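Local coordinates for protein aryl acylamidase (bacterium CSBL00001, PDB 4YJ6) that probably hydrolyses the amide bond of aryl acylamides, as a member of the amidase signature family of serine hydrolases, at residues F280-E285 against L396-A401; Q287-K292 against V446-I451; A401-R406 against L454-L459; S187-A192 against C431-T436; F158-S163 against A193-Y198. All coordinates share one frame; numbering follows the deposited sequence.

Contact 1. Residues F280-E285 against L396-A401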
# COMPACT_ATOMS: atom_id res chain seq x y z
N PHE A 280 9.85 0.97 -19.41
CA PHE A 280 10.18 -0.21 -18.57
C PHE A 280 10.15 -1.51 -19.38
O PHE A 280 9.33 -1.66 -20.28
CB PHE A 280 9.16 -0.42 -17.45
CG PHE A 280 9.12 0.69 -16.43
CD1 PHE A 280 8.23 1.76 -16.59
CD2 PHE A 280 9.94 0.65 -15.31
CE1 PHE A 280 8.17 2.77 -15.64
CE2 PHE A 280 9.91 1.67 -14.35
CZ PHE A 280 9.00 2.72 -14.51
N PRO A 281 11.04 -2.46 -19.01
CA PRO A 281 10.90 -3.83 -19.52
C PRO A 281 9.81 -4.55 -18.75
O PRO A 281 9.89 -4.58 -17.53
CB PRO A 281 12.27 -4.43 -19.27
CG PRO A 281 12.76 -3.72 -17.99
CD PRO A 281 12.22 -2.29 -18.15
N VAL A 282 8.78 -5.07 -19.42
CA VAL A 282 7.66 -5.67 -18.71
C VAL A 282 7.44 -7.07 -19.22
O VAL A 282 7.41 -7.29 -20.44
CB VAL A 282 6.36 -4.85 -18.95
CG1 VAL A 282 5.15 -5.52 -18.29
CG2 VAL A 282 6.59 -3.42 -18.42
N GLN A 283 7.28 -8.02 -18.31
CA GLN A 283 7.06 -9.42 -18.74
C GLN A 283 5.89 -9.50 -19.73
O GLN A 283 4.79 -8.96 -19.52
CB GLN A 283 6.87 -10.34 -17.51
CG GLN A 283 8.12 -10.44 -16.69
CD GLN A 283 7.96 -11.29 -15.44
OE1 GLN A 283 6.83 -11.55 -14.97
NE2 GLN A 283 9.09 -11.72 -14.89
N GLN A 284 6.11 -10.20 -20.85
CA GLN A 284 5.12 -10.19 -21.89
C GLN A 284 3.74 -10.67 -21.41
O GLN A 284 2.72 -10.14 -21.85
CB GLN A 284 5.60 -11.08 -23.06
CG GLN A 284 4.69 -11.00 -24.24
CD GLN A 284 4.65 -9.60 -24.83
OE1 GLN A 284 5.70 -9.02 -25.16
NE2 GLN A 284 3.45 -9.06 -24.98
N GLU A 285 3.70 -11.68 -20.54
CA GLU A 285 2.42 -12.19 -20.06
C GLU A 285 1.60 -11.12 -19.32
O GLU A 285 0.36 -11.10 -19.36
CB GLU A 285 2.62 -13.40 -19.13
CG GLU A 285 3.29 -14.59 -19.81
CD GLU A 285 4.82 -14.50 -19.86
OE1 GLU A 285 5.46 -13.56 -19.30
OE2 GLU A 285 5.40 -15.42 -20.49
N LEU A 396 -4.39 3.77 -17.90
CA LEU A 396 -4.22 2.38 -17.45
C LEU A 396 -2.82 1.91 -17.75
O LEU A 396 -2.26 2.23 -18.80
CB LEU A 396 -5.19 1.45 -18.19
CG LEU A 396 -6.65 1.84 -18.13
CD1 LEU A 396 -7.46 0.88 -19.02
CD2 LEU A 396 -7.11 1.81 -16.67
N ALA A 397 -2.28 1.08 -16.87
CA ALA A 397 -0.95 0.48 -17.06
C ALA A 397 -0.91 -0.77 -16.21
O ALA A 397 -1.76 -0.95 -15.36
CB ALA A 397 0.17 1.49 -16.63
N PRO A 398 0.07 -1.67 -16.44
CA PRO A 398 0.25 -2.74 -15.46
C PRO A 398 0.76 -2.10 -14.17
O PRO A 398 1.55 -1.17 -14.23
CB PRO A 398 1.36 -3.63 -16.06
CG PRO A 398 1.53 -3.14 -17.52
CD PRO A 398 1.12 -1.67 -17.48
N THR A 399 0.34 -2.61 -13.02
CA THR A 399 0.89 -2.07 -11.76
C THR A 399 2.39 -2.30 -11.69
O THR A 399 3.13 -1.41 -11.28
CB THR A 399 0.20 -2.74 -10.57
OG1 THR A 399 -1.21 -2.62 -10.77
CG2 THR A 399 0.62 -2.11 -9.21
N LEU A 400 2.83 -3.51 -12.09
CA LEU A 400 4.19 -3.94 -11.91
C LEU A 400 4.74 -4.59 -13.18
O LEU A 400 3.98 -5.09 -14.00
CB LEU A 400 4.28 -5.01 -10.82
CG LEU A 400 3.70 -4.58 -9.49
CD1 LEU A 400 3.70 -5.76 -8.53
CD2 LEU A 400 4.57 -3.43 -8.96
N ALA A 401 6.06 -4.59 -13.29
CA ALA A 401 6.73 -5.12 -14.50
C ALA A 401 6.97 -6.64 -14.43
O ALA A 401 7.39 -7.22 -15.45
CB ALA A 401 8.05 -4.43 -14.69

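Contact 2. Residues Q287-K292 against V446-I451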
# COMPACT_ATOMS: atom_id res chain seq x y z
N GLN A 287 1.98 -7.78 -19.92
CA GLN A 287 1.49 -6.89 -20.99
C GLN A 287 0.21 -7.43 -21.63
O GLN A 287 -0.76 -6.70 -21.83
CB GLN A 287 2.54 -6.70 -22.07
CG GLN A 287 3.83 -6.08 -21.58
CD GLN A 287 4.72 -5.64 -22.74
OE1 GLN A 287 4.25 -5.04 -23.71
NE2 GLN A 287 6.02 -5.95 -22.63
N ASP A 288 0.20 -8.71 -21.97
CA ASP A 288 -0.98 -9.27 -22.60
C ASP A 288 -2.21 -9.24 -21.72
O ASP A 288 -3.34 -8.99 -22.20
CB ASP A 288 -0.72 -10.74 -23.03
CG ASP A 288 0.33 -10.86 -24.12
OD1 ASP A 288 0.68 -9.84 -24.76
OD2 ASP A 288 0.80 -12.00 -24.32
N LEU A 289 -2.02 -9.50 -20.44
CA LEU A 289 -3.13 -9.54 -19.51
C LEU A 289 -3.73 -8.14 -19.39
O LEU A 289 -4.93 -7.97 -19.32
CB LEU A 289 -2.66 -10.05 -18.13
CG LEU A 289 -3.74 -10.17 -17.07
CD1 LEU A 289 -4.73 -11.28 -17.41
CD2 LEU A 289 -3.06 -10.41 -15.68
N ILE A 290 -2.87 -7.12 -19.37
CA ILE A 290 -3.37 -5.75 -19.24
C ILE A 290 -4.05 -5.28 -20.54
O ILE A 290 -5.04 -4.52 -20.50
CB ILE A 290 -2.23 -4.78 -18.82
CG1 ILE A 290 -1.62 -5.20 -17.47
CG2 ILE A 290 -2.73 -3.31 -18.80
CD1 ILE A 290 -2.58 -5.51 -16.40
N GLY A 291 -3.55 -5.73 -21.69
CA GLY A 291 -4.23 -5.42 -22.93
C GLY A 291 -5.65 -5.95 -22.93
O GLY A 291 -6.57 -5.32 -23.44
N LYS A 292 -5.82 -7.14 -22.36
CA LYS A 292 -7.13 -7.76 -22.26
C LYS A 292 -7.99 -6.98 -21.28
O LYS A 292 -9.15 -6.65 -21.56
CB LYS A 292 -6.96 -9.19 -21.77
CG LYS A 292 -8.18 -10.07 -21.90
CD LYS A 292 -7.78 -11.54 -21.71
CE LYS A 292 -8.74 -12.50 -22.41
NZ LYS A 292 -8.15 -13.88 -22.46
N VAL A 446 -5.93 -2.65 -9.39
CA VAL A 446 -7.07 -3.57 -9.48
C VAL A 446 -6.61 -4.96 -9.95
O VAL A 446 -5.86 -5.09 -10.91
CB VAL A 446 -8.20 -3.08 -10.45
CG1 VAL A 446 -8.84 -1.81 -9.90
CG2 VAL A 446 -7.70 -2.81 -11.88
N PRO A 447 -7.09 -6.01 -9.29
CA PRO A 447 -6.69 -7.36 -9.71
C PRO A 447 -7.14 -7.61 -11.13
O PRO A 447 -8.32 -7.45 -11.43
CB PRO A 447 -7.47 -8.26 -8.72
CG PRO A 447 -7.52 -7.41 -7.43
CD PRO A 447 -7.73 -5.99 -7.95
N ALA A 448 -6.20 -7.99 -12.00
CA ALA A 448 -6.51 -8.14 -13.42
C ALA A 448 -6.63 -9.60 -13.82
O ALA A 448 -6.92 -9.88 -14.98
CB ALA A 448 -5.42 -7.47 -14.26
N GLY A 449 -6.36 -10.51 -12.89
CA GLY A 449 -6.37 -11.94 -13.21
C GLY A 449 -5.17 -12.69 -12.68
O GLY A 449 -4.39 -12.17 -11.89
N LEU A 450 -5.02 -13.96 -13.09
CA LEU A 450 -3.87 -14.76 -12.68
C LEU A 450 -3.04 -15.18 -13.90
O LEU A 450 -3.57 -15.38 -14.99
CB LEU A 450 -4.32 -16.05 -11.99
CG LEU A 450 -5.28 -15.93 -10.82
CD1 LEU A 450 -5.66 -17.35 -10.37
CD2 LEU A 450 -4.62 -15.11 -9.68
N ILE A 451 -1.73 -15.28 -13.68
CA ILE A 451 -0.79 -15.80 -14.66
C ILE A 451 -0.08 -16.93 -13.96
O ILE A 451 0.59 -16.74 -12.94
CB ILE A 451 0.18 -14.70 -15.14
CG1 ILE A 451 -0.63 -13.62 -15.88
CG2 ILE A 451 1.30 -15.29 -16.06
CD1 ILE A 451 0.12 -12.32 -16.18
O HOH W 1 -7.43 -9.16 -17.54

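Contact 3. Residues A401-R406 against L454-L459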
# COMPACT_ATOMS: atom_id res chain seq x y z
N ALA A 401 6.06 -4.59 -13.29
CA ALA A 401 6.73 -5.12 -14.50
C ALA A 401 6.97 -6.64 -14.43
O ALA A 401 7.39 -7.22 -15.45
CB ALA A 401 8.05 -4.43 -14.69
N CYS A 402 6.75 -7.26 -13.28
CA CYS A 402 7.02 -8.70 -13.13
C CYS A 402 6.09 -9.36 -12.12
O CYS A 402 5.43 -8.69 -11.30
CB CYS A 402 8.47 -8.94 -12.70
SG CYS A 402 8.93 -8.16 -11.10
N MSE A 403 6.06 -10.68 -12.18
CA MSE A 403 5.29 -11.51 -11.26
C MSE A 403 6.00 -11.70 -9.92
O MSE A 403 7.18 -11.37 -9.77
CB MSE A 403 5.07 -12.90 -11.90
CG MSE A 403 4.39 -12.84 -13.25
SE MSE A 403 2.62 -12.04 -13.17
CE MSE A 403 1.71 -13.29 -11.97
N PRO A 404 5.28 -12.23 -8.93
CA PRO A 404 5.90 -12.46 -7.63
C PRO A 404 7.18 -13.29 -7.72
O PRO A 404 7.30 -14.17 -8.60
CB PRO A 404 4.82 -13.24 -6.86
CG PRO A 404 3.54 -12.72 -7.39
CD PRO A 404 3.83 -12.53 -8.90
N VAL A 405 8.12 -12.97 -6.84
CA VAL A 405 9.38 -13.68 -6.71
C VAL A 405 9.33 -14.68 -5.55
O VAL A 405 8.55 -14.54 -4.60
CB VAL A 405 10.57 -12.72 -6.52
CG1 VAL A 405 10.64 -11.74 -7.70
CG2 VAL A 405 10.47 -11.96 -5.16
N ARG A 406 10.17 -15.70 -5.65
CA ARG A 406 10.34 -16.65 -4.55
C ARG A 406 10.96 -16.00 -3.33
O ARG A 406 11.84 -15.14 -3.44
CB ARG A 406 11.18 -17.85 -5.01
CG ARG A 406 10.57 -18.53 -6.23
CD ARG A 406 11.24 -19.88 -6.60
NE ARG A 406 10.50 -20.98 -5.98
CZ ARG A 406 9.53 -21.68 -6.56
NH1 ARG A 406 9.18 -21.45 -7.82
NH2 ARG A 406 8.93 -22.63 -5.87
N LEU A 454 -0.69 -17.06 -10.20
CA LEU A 454 -0.28 -15.93 -9.35
C LEU A 454 -0.93 -14.62 -9.83
O LEU A 454 -1.17 -14.40 -11.02
CB LEU A 454 1.24 -15.78 -9.34
CG LEU A 454 2.05 -16.90 -8.70
CD1 LEU A 454 3.52 -16.54 -8.77
CD2 LEU A 454 1.57 -17.12 -7.25
N PRO A 455 -1.26 -13.74 -8.88
CA PRO A 455 -2.00 -12.55 -9.30
C PRO A 455 -1.14 -11.52 -10.01
O PRO A 455 0.06 -11.40 -9.74
CB PRO A 455 -2.49 -11.94 -7.96
CG PRO A 455 -2.51 -13.14 -6.99
CD PRO A 455 -1.29 -13.93 -7.42
N ALA A 456 -1.78 -10.73 -10.85
CA ALA A 456 -1.15 -9.54 -11.44
C ALA A 456 -2.15 -8.40 -11.40
O ALA A 456 -3.35 -8.60 -11.60
CB ALA A 456 -0.74 -9.79 -12.93
N GLY A 457 -1.65 -7.17 -11.22
CA GLY A 457 -2.53 -6.03 -11.16
C GLY A 457 -2.47 -5.06 -12.32
O GLY A 457 -1.46 -4.95 -13.03
N MSE A 458 -3.58 -4.35 -12.52
CA MSE A 458 -3.59 -3.21 -13.43
C MSE A 458 -3.75 -1.92 -12.63
O MSE A 458 -4.55 -1.86 -11.71
CB MSE A 458 -4.77 -3.33 -14.38
CG MSE A 458 -5.02 -2.03 -15.07
SE MSE A 458 -6.34 -2.41 -16.47
CE MSE A 458 -7.88 -2.53 -15.36
N LEU A 459 -2.95 -0.90 -12.97
CA LEU A 459 -3.04 0.38 -12.27
C LEU A 459 -3.97 1.29 -13.03
O LEU A 459 -3.86 1.44 -14.24
CB LEU A 459 -1.66 1.03 -12.20
CG LEU A 459 -1.59 2.20 -11.20
CD1 LEU A 459 -1.75 1.63 -9.77
CD2 LEU A 459 -0.25 2.93 -11.33

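Contact 4. Residues S187-A192 against C431-T436. With PO4 (phosphate ion), chain B.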
# COMPACT_ATOMS: atom_id res chain seq x y z
N SER A 187 3.96 1.34 -2.44
CA SER A 187 3.77 0.22 -1.53
C SER A 187 2.38 -0.08 -0.98
O SER A 187 2.22 -1.06 -0.28
CB SER A 187 4.79 0.32 -0.41
OG SER A 187 6.08 0.06 -0.98
N ILE A 188 1.37 0.72 -1.30
CA ILE A 188 -0.01 0.29 -1.11
C ILE A 188 -0.40 -0.64 -2.26
O ILE A 188 -1.22 -1.56 -2.11
CB ILE A 188 -0.94 1.53 -1.13
CG1 ILE A 188 -0.79 2.30 0.19
CG2 ILE A 188 -2.42 1.14 -1.33
CD1 ILE A 188 -1.27 3.75 0.04
N ARG A 189 0.18 -0.38 -3.42
CA ARG A 189 -0.27 -0.94 -4.68
C ARG A 189 0.53 -2.18 -5.09
O ARG A 189 -0.03 -3.12 -5.68
CB ARG A 189 -0.13 0.15 -5.79
CG ARG A 189 -1.06 1.35 -5.50
CD ARG A 189 -0.70 2.59 -6.34
NE ARG A 189 0.50 3.23 -5.81
CZ ARG A 189 1.30 4.01 -6.55
NH1 ARG A 189 1.08 4.17 -7.87
NH2 ARG A 189 2.33 4.60 -5.99
N ILE A 190 1.83 -2.17 -4.81
CA ILE A 190 2.73 -3.28 -5.19
C ILE A 190 2.26 -4.62 -4.60
O ILE A 190 2.00 -5.57 -5.34
CB ILE A 190 4.16 -2.98 -4.72
CG1 ILE A 190 4.74 -1.78 -5.49
CG2 ILE A 190 5.07 -4.19 -4.93
CD1 ILE A 190 5.89 -1.11 -4.73
N PRO A 191 2.06 -4.68 -3.27
CA PRO A 191 1.65 -5.98 -2.73
C PRO A 191 0.21 -6.30 -3.06
O PRO A 191 -0.14 -7.49 -3.10
CB PRO A 191 1.88 -5.82 -1.21
CG PRO A 191 1.72 -4.34 -0.98
CD PRO A 191 2.35 -3.71 -2.21
N ALA A 192 -0.64 -5.28 -3.26
CA ALA A 192 -2.00 -5.56 -3.71
C ALA A 192 -1.96 -6.32 -5.06
O ALA A 192 -2.65 -7.33 -5.24
CB ALA A 192 -2.78 -4.25 -3.87
N CYS A 431 8.88 -1.64 -9.94
CA CYS A 431 7.67 -1.12 -9.31
C CYS A 431 7.26 0.18 -10.02
O CYS A 431 7.54 1.28 -9.51
CB CYS A 431 7.90 -0.82 -7.81
SG CYS A 431 8.57 -2.28 -6.91
N MSE A 432 6.61 0.03 -11.17
CA MSE A 432 6.31 1.16 -12.06
C MSE A 432 5.39 2.18 -11.41
O MSE A 432 5.32 3.32 -11.86
CB MSE A 432 5.72 0.61 -13.36
CG MSE A 432 6.69 -0.37 -13.94
SE MSE A 432 6.08 -0.75 -15.74
CE MSE A 432 4.57 -1.91 -15.39
N THR A 433 4.72 1.74 -10.35
CA THR A 433 3.96 2.61 -9.44
C THR A 433 4.70 3.86 -8.97
O THR A 433 4.05 4.86 -8.62
CB THR A 433 3.66 1.79 -8.15
OG1 THR A 433 4.83 1.06 -7.76
CG2 THR A 433 2.59 0.76 -8.46
N TYR A 434 6.04 3.83 -8.92
CA TYR A 434 6.73 4.97 -8.29
C TYR A 434 6.52 6.26 -9.08
O TYR A 434 6.78 7.35 -8.53
CB TYR A 434 8.24 4.72 -8.03
CG TYR A 434 9.13 4.56 -9.27
CD1 TYR A 434 9.38 5.63 -10.13
CD2 TYR A 434 9.78 3.35 -9.51
CE1 TYR A 434 10.21 5.47 -11.25
CE2 TYR A 434 10.60 3.18 -10.61
CZ TYR A 434 10.82 4.24 -11.48
OH TYR A 434 11.65 4.07 -12.58
N LEU A 435 6.08 6.17 -10.34
CA LEU A 435 5.83 7.41 -11.10
C LEU A 435 4.83 8.33 -10.38
O LEU A 435 4.97 9.54 -10.46
CB LEU A 435 5.34 7.13 -12.51
CG LEU A 435 6.33 6.34 -13.36
CD1 LEU A 435 5.67 6.02 -14.73
CD2 LEU A 435 7.62 7.11 -13.54
N THR A 436 3.81 7.78 -9.69
CA THR A 436 2.84 8.67 -9.04
C THR A 436 3.34 9.15 -7.68
O THR A 436 2.78 10.09 -7.12
CB THR A 436 1.46 8.00 -8.83
OG1 THR A 436 1.60 6.92 -7.91
CG2 THR A 436 0.93 7.45 -10.16
P PO4 B . 7.86 2.58 0.05
O1 PO4 B . 8.97 1.71 -0.57
O2 PO4 B . 8.47 3.95 0.17
O3 PO4 B . 6.71 2.58 -0.90
O4 PO4 B . 7.45 2.10 1.42

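Contact 5. Residues F158-S163 against A193-Y198. With PO4 (phosphate ion), chain B.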
# COMPACT_ATOMS: atom_id res chain seq x y z
N PHE A 158 6.24 -18.00 -2.56
CA PHE A 158 6.44 -16.67 -3.15
C PHE A 158 6.18 -15.57 -2.15
O PHE A 158 5.52 -15.78 -1.14
CB PHE A 158 5.51 -16.50 -4.36
CG PHE A 158 5.91 -17.37 -5.53
CD1 PHE A 158 5.53 -18.69 -5.59
CD2 PHE A 158 6.73 -16.86 -6.52
CE1 PHE A 158 5.92 -19.50 -6.66
CE2 PHE A 158 7.13 -17.67 -7.60
CZ PHE A 158 6.72 -18.98 -7.66
N ASN A 159 6.73 -14.40 -2.43
CA ASN A 159 6.62 -13.25 -1.51
C ASN A 159 5.31 -12.50 -1.77
O ASN A 159 4.76 -12.54 -2.88
CB ASN A 159 7.82 -12.34 -1.76
CG ASN A 159 8.03 -11.35 -0.65
OD1 ASN A 159 7.70 -10.17 -0.77
ND2 ASN A 159 8.64 -11.80 0.43
N ALA A 160 4.80 -11.84 -0.72
CA ALA A 160 3.56 -11.09 -0.80
C ALA A 160 3.76 -9.77 -1.53
O ALA A 160 2.78 -9.11 -1.91
CB ALA A 160 3.02 -10.82 0.61
N GLY A 161 5.02 -9.40 -1.74
CA GLY A 161 5.36 -8.07 -2.23
C GLY A 161 5.47 -7.13 -1.04
O GLY A 161 5.30 -7.54 0.10
N GLY A 162 5.75 -5.85 -1.31
CA GLY A 162 6.05 -4.90 -0.24
C GLY A 162 6.04 -3.48 -0.81
O GLY A 162 5.81 -3.28 -2.01
N SER A 163 6.27 -2.48 0.05
CA SER A 163 6.63 -2.72 1.45
C SER A 163 5.47 -3.06 2.40
O SER A 163 5.72 -3.44 3.54
CB SER A 163 7.41 -1.51 1.99
OG SER A 163 6.60 -0.33 1.96
N ALA A 193 -1.14 -5.82 -5.99
CA ALA A 193 -1.02 -6.42 -7.34
C ALA A 193 -0.61 -7.89 -7.22
O ALA A 193 -1.15 -8.76 -7.91
CB ALA A 193 0.03 -5.65 -8.15
N TRP A 194 0.37 -8.18 -6.37
CA TRP A 194 0.81 -9.58 -6.24
C TRP A 194 -0.12 -10.48 -5.43
O TRP A 194 0.14 -11.67 -5.34
CB TRP A 194 2.20 -9.63 -5.61
CG TRP A 194 3.34 -9.36 -6.58
CD1 TRP A 194 3.24 -9.02 -7.91
CD2 TRP A 194 4.74 -9.39 -6.28
NE1 TRP A 194 4.50 -8.86 -8.44
CE2 TRP A 194 5.43 -9.08 -7.48
CE3 TRP A 194 5.48 -9.68 -5.12
CZ2 TRP A 194 6.82 -9.02 -7.55
CZ3 TRP A 194 6.88 -9.63 -5.19
CH2 TRP A 194 7.53 -9.29 -6.40
N THR A 195 -1.16 -9.93 -4.79
CA THR A 195 -2.04 -10.74 -3.91
C THR A 195 -3.52 -10.67 -4.26
O THR A 195 -4.37 -11.08 -3.47
CB THR A 195 -1.88 -10.35 -2.42
OG1 THR A 195 -2.21 -8.97 -2.28
CG2 THR A 195 -0.47 -10.60 -1.95
N ASN A 196 -3.86 -10.17 -5.46
CA ASN A 196 -5.26 -10.16 -5.89
C ASN A 196 -6.10 -9.29 -4.96
O ASN A 196 -7.25 -9.59 -4.73
CB ASN A 196 -5.87 -11.61 -5.92
CG ASN A 196 -7.12 -11.70 -6.75
OD1 ASN A 196 -7.08 -11.42 -7.95
ND2 ASN A 196 -8.23 -12.12 -6.15
N THR A 197 -5.50 -8.23 -4.41
CA THR A 197 -6.27 -7.29 -3.61
C THR A 197 -6.28 -5.90 -4.23
O THR A 197 -5.54 -5.62 -5.17
CB THR A 197 -5.77 -7.26 -2.17
OG1 THR A 197 -4.35 -7.08 -2.15
CG2 THR A 197 -6.12 -8.62 -1.47
N TYR A 198 -7.19 -5.06 -3.74
CA TYR A 198 -7.35 -3.72 -4.28
C TYR A 198 -6.59 -2.74 -3.41
O TYR A 198 -6.83 -2.65 -2.20
CB TYR A 198 -8.83 -3.40 -4.30
CG TYR A 198 -9.16 -2.02 -4.85
CD1 TYR A 198 -9.01 -1.74 -6.22
CD2 TYR A 198 -9.61 -1.00 -4.01
CE1 TYR A 198 -9.34 -0.49 -6.72
CE2 TYR A 198 -9.92 0.25 -4.50
CZ TYR A 198 -9.78 0.51 -5.86
OH TYR A 198 -10.09 1.74 -6.34
P PO4 B . 7.86 2.58 0.05
O1 PO4 B . 8.97 1.71 -0.57
O2 PO4 B . 8.47 3.95 0.17
O3 PO4 B . 6.71 2.58 -0.90
O4 PO4 B . 7.45 2.10 1.42

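Contact 1. Residues F280-E285 against L396-A401
Val-282 and Ala-401 bring their backbones within 4.3 Å, CA to CA, and the tight part of the contact gathers round that point. The straight bond from Gln-283 N to Ala-401 O (3.0 Å, 176° at the hydrogen) pins the two chains. The donor is tilted somewhat from the carbonyl plane. A small residue suits so close a backbone approach: Ala-401 CB rests 3.4 Å from Pro-281 O, a carbonyl that is buried here without a polar partner, and 4.1 Å from Val-282 CG2. The beta-branched Val-282 uses both methyls against the strand end and the loop after it. With CG1 anti to the backbone N (chi1 176°), that branch spans Ala-401 and the ring of Pro-398, whose CG lies 4.4 Å from it, while CG2 takes the alanine methyl.

Toward Gln-283 the packing thins out. Its extended side chain passes the same carbonyl, CG being 3.5 Å from Ala-401 O, and its OE1 accepts from Met-403 N, so backbone and side chain of one glutamine hold both sides of Cys-402. Beyond it, Gln-284 and Glu-285 are exposed to solvent, as suits polar residues in a first helical turn. Gln-283 is the N-cap of helix 284-299, and the whole is a helix start tied to the end of strand 394-398 in the central mixed sheet of the amidase fold.

Contact 2. Residues Q287-K292 against V446-I451
Apolar packing comes first, and Leu-289 carries most of it. Its CG stands anti to the backbone N (chi1 -178°), which sends both methyls across to the strand. CD2 lies 4.0 Å from Ala-448 CB and 3.7 Å from Ile-451 CD1, the leucine and isoleucine side chains running past each other in opposite directions. CD1 leans instead on the backbone, 3.6 Å from Ala-448 O. Ile-290 starts off to one side of the strand, yet its CD1 reaches in to 4.1 Å from Ala-448 CB, and the alanine methyl thus meets a leucine and an isoleucine side by side on the helix. A short side chain suits that place, where the helix comes near the strand.

A second kind of constraint is steric. Gly-449 has a positive phi of 134°, at which a CB would press on the preceding carbonyl and also come tight against Leu-289 CD1, so glycine answers both the backbone and its neighbour.

Polar contact is made through water alone. One water donates to Ala-448 O at 2.7 Å and, over a longer reach of 3.3 Å, to Leu-289 O, bridging helix and strand beside the leucine.

The short segments meet at 129°, with axes 8.6 Å apart. Ala-448 and Gly-449 both pair with Ala-456, consistent with a beta bulge in strand 443-451. Leu-289 and Ile-290 go on to touch Ala-456 and Met-458 of strand 454-462, so helix 284-299 lies across both strands, while helix 467-480 packs against Val-446.

Contact 3. Residues A401-R406 against L454-L459
The ring of Pro-404 is layered between two partners. Over one face stands the CD1 methyl of Leu-454, 4.0 Å from both CD and CB of the proline; against the other lies the nearly parallel indole of Trp-194. At the ring's rim the CD carbon of Pro-404 is 4.0 Å from Pro-455 O. A proline suits this slot because its compact ring offers two broad apolar faces and has no amide hydrogen to satisfy.

The setting is the central mixed sheet of the amidase fold: the loop that follows strand 394-398 runs on over the start of strand 454-462, which is the second arm of a beta hairpin with strand 443-451. Leucine and proline fill the angle between loop and strand, the two side chains passing in opposite directions. No direct hydrogen bond joins the segments; polar partners come from other parts of the chain, as where Cys-402 O accepts from Trp-194 NE1.

Met-403, present as selenomethionine, supplies the flexible piece. Its chain is bent at both chi2 and chi3 (each -61°), and this folds the end back onto the strand, toward Ile-286 and Ile-451 as well. SE rests 4.1 Å from Ala-456 CB, and the terminal CE nestles beside two successive carbonyls, 3.2 Å from Leu-454 O and 3.4 Å from Pro-455 O.

Contact 4. Residues S187-A192 against C431-T436
Thr-433 O receives three donors. Arg-189 NH1 (3.1 Å) and NH2 (3.2 Å) reach it by weak, bent bonds, and Thr-436 N, three residues on, bonds it at 3.1 Å. Thr-433 CB lies over one face of the guanidinium. Thr-436 OG1, hydrogen-bonded to Gln-201 OE1, is 2.8 Å from Arg-189 NH1. The principal partner of the arginine is Asp-183, a salt bridge through NH2. Were Arg-189 a leucine, Asp-183 would probably lose its buried countercharge and Thr-433 O two of its donors.

Beside this polar knot Ile-190 CD1 makes an apolar contact with Cys-431 SG at 3.6 Å. Ile-190 CG1 packs against the hydroxyl of Thr-433, which bonds Gly-185 O. Threonine thus serves both neighbours, since its carbons cover the arginine.

Ser-187 faces away from 431-436 and bonds a phosphate, probably from the crystallisation liquor, through OG (2.6 Å to O3); Gly-184 N and Gly-185 N bind it too. Such a site resembles the nucleophile and oxyanion hole of amidase signature enzymes, and the ties through Asp-183 and Gly-185 would brace the loop that forms it.

Contact 5. Residues F158-S163 against A193-Y198
Van der Waals contact between the Trp-194 indole and the backbone of Ala-160 and Gly-161 makes up most of this interface. With CG anti to the carbonyl carbon (chi1 -80°), the benzo side is carried to the loop: CE3 comes within 3.3 Å of Gly-161 CA and 3.7 Å of Asn-159 O, both approached obliquely, while the Ala-160 carbonyl carbon lies at the ring edge. Gly-161 is well chosen, because a CB would collide with CE3 and, at a phi of 87°, with the preceding carbonyl. Thr-195 adds CG2 at 3.6 Å from Ala-160 O. With the indole of Trp-194 cut back to an alanine, a gap is likely to open beside Gly-161, and Cys-402 O to be left without the NE1 hydrogen that now binds it.

Hydrogen bonds shape each segment from within. Asn-159 OD1 accepts from Gly-161 N (3.0 Å), an Asx turn whose donor stands above the side-chain carbonyl plane, while ND2 bonds Asn-407 OD1. This turn leads into the glycine- and serine-rich amidase signature: a cis peptide precedes Ser-163, whose OG is bonded to Lys-84 NZ and whose N is bonded to Ser-187 OG, consistent with the Ser-cisSer-Lys triad of the family. On the helical side, Asn-196, with positive phi, marks a Schellman motif after the helix, and Thr-197 OG1 donates to Thr-195 OG1 at 2.9 Å.

The bound phosphate takes a hydrogen bond from Ser-163 OG, 2.6 Å to its O4, at the far end of the loop.

Contacts 1, 2 and 3 cluster on the central mixed sheet, their centres about 9 Å apart. Contacts 1 and 2 share helix 284-299, contacts 1 and 3 share Ala-401, and the neighbouring strands 443-451 and 454-462 join contacts 2 and 3. Contacts 4 and 5, about 10 Å apart, both use helix 190-195 and touch the same phosphate. Contact 5 closes before contact 1 opens, whereas contact 4 spans the chain round contact 1. The centres of contacts 3 and 5 lie about 7 Å apart, where the loop 401-406 meets Trp-194. Sheet scaffold and probable catalytic loops are thereby packed into one continuous body.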